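Local coordinates for protein putative N-acetylmuramoyl-L-alanine amidase (Neisseria meningitidis MC58, PDB 3CZX) that probably hydrolyses, as a zinc-dependent amidase, the link between N-acetylmuramoyl residues and L-amino acid residues in cell-wall glycopeptides, at residues A19-D24 / S150-L155; N35-I40 / R167-A172. One frame throughout, in Å; residues are numbered along the deposited sequence.

Contact 1 of 2, residues A19-D24 / S150-L155; sequences AVNGSD and SNDTDL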
loop_
_atom_site.group_PDB
_atom_site.type_symbol
_atom_site.label_atom_id
_atom_site.label_comp_id
_atom_site.label_asym_id
_atom_site.label_seq_id
_atom_site.Cartn_x
_atom_site.Cartn_y
_atom_site.Cartn_z
ATOM N N ALA A 19 -8.292 -1.242 16.256
ATOM C CA ALA A 19 -7.551 -2.336 16.874
ATOM C C ALA A 19 -6.097 -2.311 16.417
ATOM O O ALA A 19 -5.792 -1.795 15.334
ATOM C CB ALA A 19 -8.199 -3.686 16.588
ATOM N N VAL A 20 -5.216 -2.776 17.302
ATOM C CA VAL A 20 -3.783 -2.813 17.056
ATOM C C VAL A 20 -3.265 -4.213 17.363
ATOM O O VAL A 20 -3.755 -4.883 18.261
ATOM C CB VAL A 20 -2.983 -1.707 17.858
ATOM C CG1 VAL A 20 -3.544 -0.298 17.556
ATOM C CG2 VAL A 20 -2.942 -1.996 19.374
ATOM N N ASN A 21 -2.282 -4.662 16.586
ATOM C CA ASN A 21 -1.573 -5.882 16.855
ATOM C C ASN A 21 -0.105 -5.551 16.610
ATOM O O ASN A 21 0.343 -5.457 15.476
ATOM C CB ASN A 21 -2.094 -7.031 15.965
ATOM C CG ASN A 21 -1.438 -8.378 16.264
ATOM O OD1 ASN A 21 -0.366 -8.451 16.890
ATOM N ND2 ASN A 21 -2.055 -9.452 15.796
ATOM N N GLY A 22 0.654 -5.348 17.677
ATOM C CA GLY A 22 2.022 -4.865 17.505
ATOM C C GLY A 22 2.004 -3.490 16.882
ATOM O O GLY A 22 1.239 -2.604 17.321
ATOM N N SER A 23 2.827 -3.295 15.847
ATOM C CA SER A 23 2.826 -2.020 15.131
ATOM C C SER A 23 1.873 -2.024 13.936
ATOM O O SER A 23 1.852 -1.054 13.182
ATOM C CB SER A 23 4.237 -1.595 14.708
ATOM O OG SER A 23 4.826 -2.566 13.882
ATOM N N ASP A 24 1.099 -3.099 13.783
ATOM C CA ASP A 24 0.010 -3.102 12.813
ATOM C C ASP A 24 -1.241 -2.469 13.409
ATOM O O ASP A 24 -1.739 -2.904 14.455
ATOM C CB ASP A 24 -0.273 -4.530 12.367
ATOM C CG ASP A 24 0.906 -5.126 11.604
ATOM O OD1 ASP A 24 1.461 -4.445 10.738
ATOM O OD2 ASP A 24 1.265 -6.271 11.880
ATOM N N SER A 150 -6.474 -9.504 15.087
ATOM C CA SER A 150 -6.023 -10.282 16.252
ATOM C C SER A 150 -5.557 -11.706 15.912
ATOM O O SER A 150 -4.938 -12.382 16.741
ATOM C CB SER A 150 -7.129 -10.273 17.305
ATOM O OG SER A 150 -8.347 -10.636 16.729
ATOM N N ASN A 151 -5.846 -12.201 14.703
ATOM C CA ASN A 151 -5.363 -13.475 14.247
ATOM C C ASN A 151 -3.980 -13.340 13.609
ATOM O O ASN A 151 -3.873 -12.867 12.488
ATOM C CB ASN A 151 -6.360 -14.100 13.258
ATOM C CG ASN A 151 -6.066 -15.550 12.997
ATOM O OD1 ASN A 151 -5.014 -15.915 12.452
ATOM N ND2 ASN A 151 -6.964 -16.416 13.436
ATOM N N ASP A 152 -2.915 -13.697 14.333
ATOM C CA ASP A 152 -1.577 -13.452 13.826
ATOM C C ASP A 152 -1.297 -14.095 12.457
ATOM O O ASP A 152 -0.612 -13.495 11.590
ATOM C CB ASP A 152 -0.502 -13.955 14.808
ATOM C CG ASP A 152 -0.485 -13.209 16.099
ATOM O OD1 ASP A 152 -1.131 -12.151 16.253
ATOM O OD2 ASP A 152 0.238 -13.694 16.997
ATOM N N THR A 153 -1.770 -15.323 12.270
ATOM C CA THR A 153 -1.578 -16.090 11.035
ATOM C C THR A 153 -2.320 -15.426 9.873
ATOM O O THR A 153 -1.732 -15.199 8.796
ATOM C CB THR A 153 -2.046 -17.567 11.200
ATOM O OG1 THR A 153 -1.156 -18.219 12.131
ATOM C CG2 THR A 153 -2.012 -18.315 9.855
ATOM N N ASP A 154 -3.602 -15.093 10.074
ATOM C CA ASP A 154 -4.368 -14.421 8.989
ATOM C C ASP A 154 -3.792 -13.031 8.645
ATOM O O ASP A 154 -3.709 -12.633 7.501
ATOM C CB ASP A 154 -5.826 -14.232 9.385
ATOM C CG ASP A 154 -6.543 -15.537 9.642
ATOM O OD1 ASP A 154 -6.056 -16.605 9.220
ATOM O OD2 ASP A 154 -7.605 -15.459 10.303
ATOM N N LEU A 155 -3.373 -12.304 9.676
ATOM C CA LEU A 155 -2.745 -11.017 9.490
ATOM C C LEU A 155 -1.446 -11.148 8.678
ATOM O O LEU A 155 -1.157 -10.327 7.779
ATOM C CB LEU A 155 -2.471 -10.348 10.852
ATOM C CG LEU A 155 -1.652 -9.052 10.827
ATOM C CD1 LEU A 155 -2.230 -7.927 9.955
ATOM C CD2 LEU A 155 -1.378 -8.551 12.227
#
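Asn-21 lays its amide alongside the end of Leu-155 and reaches past it to Asp-152, joining a β-hairpin to the start of a long helix. The hairpin pairs short strands 20-21 and 24-25 through a type II' turn from Asn-21 to Asp-24, with Gly-22 at a positive phi of 63°. Its closing bonds run from Asn-21 N to Asp-24 O (2.8 Å) and from Asp-24 N back to Asn-21 O (3.0 Å). The side chain of Asn-21 is extended, with CG opposite the backbone N (chi1 -176°), and this carries the amide across to residues 150-155. Asn-21 ND2 gives a nearly straight hydrogen bond to Asp-152 OD1 (2.9 Å, 173°), which lies in the amide plane and is met almost along its own C-O axis. The same ND2 also bonds Ile-149 O, so two acceptors hold the amide in its rotation. Asp-152 OD1 has a second partner too, a salt bridge with Lys-85. Beside this polar bridge, Leu-155 CD2 packs at 3.7 Å from Asn-21 ND2, the two side chains running past each other in opposite directions. Leu-155 CD2 also sits against the carboxylate of Asp-24, 3.5 Å from its OD2. That carboxylate is held between two lysines: OD2 pairs with Lys-159 of its own chain and OD1 with Lys-159 of the second subunit, charges that would be expected to favour its ionised form. Glu-26, a zinc ligand, lies two residues beyond Asp-24, so the contact joins helix 152-177 to the chain leading into the metal site. At the start of that helix Asn-151 is the N-cap, its OD1 accepting from Asp-154 N at 2.9 Å.

Contact 2 of 2, residues N35-I40 / R167-A172; sequences NIVASI and RAIADA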
loop_
_atom_site.group_PDB
_atom_site.type_symbol
_atom_site.label_atom_id
_atom_site.label_comp_id
_atom_site.label_asym_id
_atom_site.label_seq_id
_atom_site.Cartn_x
_atom_site.Cartn_y
_atom_site.Cartn_z
ATOM N N ASN A 35 -7.310 2.523 -0.449
ATOM C CA ASN A 35 -6.474 3.121 -1.497
ATOM C C ASN A 35 -6.220 2.177 -2.652
ATOM O O ASN A 35 -6.244 2.588 -3.832
ATOM C CB ASN A 35 -5.143 3.628 -0.900
ATOM C CG ASN A 35 -5.299 4.914 -0.130
ATOM O OD1 ASN A 35 -6.347 5.521 -0.125
ATOM N ND2 ASN A 35 -4.230 5.346 0.569
ATOM N N ILE A 36 -5.904 0.929 -2.324
ATOM C CA ILE A 36 -5.512 -0.051 -3.351
ATOM C C ILE A 36 -6.737 -0.420 -4.166
ATOM O O ILE A 36 -6.711 -0.466 -5.406
ATOM C CB ILE A 36 -4.838 -1.271 -2.772
ATOM C CG1 ILE A 36 -3.531 -0.845 -2.072
ATOM C CG2 ILE A 36 -4.556 -2.291 -3.835
ATOM C CD1 ILE A 36 -2.934 -1.967 -1.262
ATOM N N VAL A 37 -7.846 -0.731 -3.499
ATOM C CA VAL A 37 -9.030 -1.079 -4.256
ATOM C C VAL A 37 -9.475 0.081 -5.125
ATOM O O VAL A 37 -9.868 -0.140 -6.262
ATOM C CB VAL A 37 -10.163 -1.569 -3.319
ATOM C CG1 VAL A 37 -11.479 -1.816 -4.105
ATOM C CG2 VAL A 37 -9.779 -2.830 -2.610
ATOM N N ALA A 38 -9.426 1.290 -4.600
ATOM C CA ALA A 38 -9.836 2.499 -5.353
ATOM C C ALA A 38 -8.953 2.666 -6.580
ATOM O O ALA A 38 -9.444 2.906 -7.706
ATOM C CB ALA A 38 -9.761 3.724 -4.467
ATOM N N SER A 39 -7.639 2.542 -6.371
ATOM C CA SER A 39 -6.697 2.762 -7.476
ATOM C C SER A 39 -6.900 1.768 -8.636
ATOM O O SER A 39 -6.794 2.165 -9.794
ATOM C CB SER A 39 -5.261 2.696 -6.978
ATOM O OG SER A 39 -4.939 1.386 -6.591
ATOM N N ILE A 40 -7.218 0.510 -8.328
ATOM C CA ILE A 40 -7.425 -0.528 -9.333
ATOM C C ILE A 40 -8.747 -0.283 -10.067
ATOM O O ILE A 40 -8.843 -0.436 -11.297
ATOM C CB ILE A 40 -7.358 -1.945 -8.723
ATOM C CG1 ILE A 40 -5.930 -2.215 -8.206
ATOM C CG2 ILE A 40 -7.754 -3.005 -9.755
ATOM C CD1 ILE A 40 -5.719 -3.526 -7.462
ATOM N N ARG A 167 -6.736 -6.506 -5.187
ATOM C CA ARG A 167 -7.060 -6.697 -6.620
ATOM C C ARG A 167 -8.243 -7.630 -6.815
ATOM O O ARG A 167 -9.127 -7.349 -7.631
ATOM C CB ARG A 167 -5.851 -7.216 -7.408
ATOM C CG ARG A 167 -6.144 -7.300 -8.917
ATOM C CD ARG A 167 -4.921 -7.609 -9.712
ATOM N NE ARG A 167 -3.913 -6.578 -9.558
ATOM C CZ ARG A 167 -3.841 -5.436 -10.235
ATOM N NH1 ARG A 167 -4.737 -5.124 -11.146
ATOM N NH2 ARG A 167 -2.857 -4.587 -9.978
ATOM N N ALA A 168 -8.289 -8.742 -6.069
ATOM C CA ALA A 168 -9.450 -9.675 -6.091
ATOM C C ALA A 168 -10.749 -8.906 -5.755
ATOM O O ALA A 168 -11.794 -9.100 -6.395
ATOM C CB ALA A 168 -9.249 -10.878 -5.102
ATOM N N ILE A 169 -10.682 -8.026 -4.754
ATOM C CA ILE A 169 -11.872 -7.267 -4.343
ATOM C C ILE A 169 -12.318 -6.328 -5.486
ATOM O O ILE A 169 -13.488 -6.320 -5.896
ATOM C CB ILE A 169 -11.603 -6.470 -3.029
ATOM C CG1 ILE A 169 -11.447 -7.424 -1.836
ATOM C CG2 ILE A 169 -12.740 -5.414 -2.761
ATOM C CD1 ILE A 169 -10.849 -6.746 -0.547
ATOM N N ALA A 170 -11.375 -5.567 -6.008
ATOM C CA ALA A 170 -11.623 -4.629 -7.110
ATOM C C ALA A 170 -12.200 -5.399 -8.308
ATOM O O ALA A 170 -13.186 -4.976 -8.925
ATOM C CB ALA A 170 -10.317 -3.894 -7.472
ATOM N N ASP A 171 -11.553 -6.492 -8.689
ATOM C CA ASP A 171 -12.009 -7.265 -9.855
ATOM C C ASP A 171 -13.455 -7.782 -9.684
ATOM O O ASP A 171 -14.243 -7.835 -10.666
ATOM C CB ASP A 171 -11.083 -8.452 -10.122
ATOM C CG ASP A 171 -9.747 -8.061 -10.735
ATOM O OD1 ASP A 171 -9.583 -6.932 -11.282
ATOM O OD2 ASP A 171 -8.840 -8.913 -10.647
ATOM N N ALA A 172 -13.788 -8.204 -8.462
ATOM C CA ALA A 172 -15.124 -8.709 -8.148
ATOM C C ALA A 172 -16.178 -7.599 -8.235
ATOM O O ALA A 172 -17.315 -7.844 -8.669
ATOM C CB ALA A 172 -15.136 -9.399 -6.767
#
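Over one face of the Arg-167 guanidinium sits Ile-40 CD1, 3.8 Å above the plane and centred on it, while NH1 makes a salt bridge to Asp-44 further along helix 26-45. This is a helix-helix packing within the α/β amidase fold: the segments 35-40 and 167-172 approach to 8.6 Å between axes and cross at -45°. The arginine folds over the isoleucine because its chain, extended through chi1 and chi2, bends at chi3 (-61°). CD1 is therefore enclosed from two directions, with the guanidinium on one side and the backbone of the same residue on another, where Arg-167 CA lies 3.5 Å from Ile-40 CD1. The other branch, Ile-40 CG2, presses on Ala-170 CB at 3.5 Å. With just a methyl group on Ala-170, the helices come close here, and Val-37 CA and Ala-170 CA are 5.2 Å apart. Val-37 fills the next part of the interface. Its two methyls straddle Ile-169 CG2, the side chains crossing at about a right angle, and its CG1 also meets Ala-170. Beyond these segments Val-37 touches Leu-8 of strand 6-10, whereas Ile-169 packs on Leu-105 and Val-109 of helix 99-113, so the apolar layer continues to the sheet and to a third helix. Within helix 26-45, the hydroxyl of Ser-39 turns back on the chain: Ser-39 OG donates to Ile-36 O at 2.8 Å, reaching it from the same face as Ile-40 N.

Overall arrangement
Contacts 1 and 2 share helix 152-177: contact 1 uses its first turn and the residues just before it, contact 2 a part farther toward its C-terminal end. Their centres are 22 Å apart and their nearest atoms about 12 Å, so they do not touch. Along the chain the order is 19-24, 35-40, 150-155, 167-172, so the segments of the two contacts alternate. The hairpin 19-24 runs into helix 26-45, which carries 35-40, so the long C-terminal helix is joined to one continuous N-terminal unit at two places. Zinc ligand Glu-26 lies between the two N-terminal segments in sequence, and both contacts also meet the second subunit.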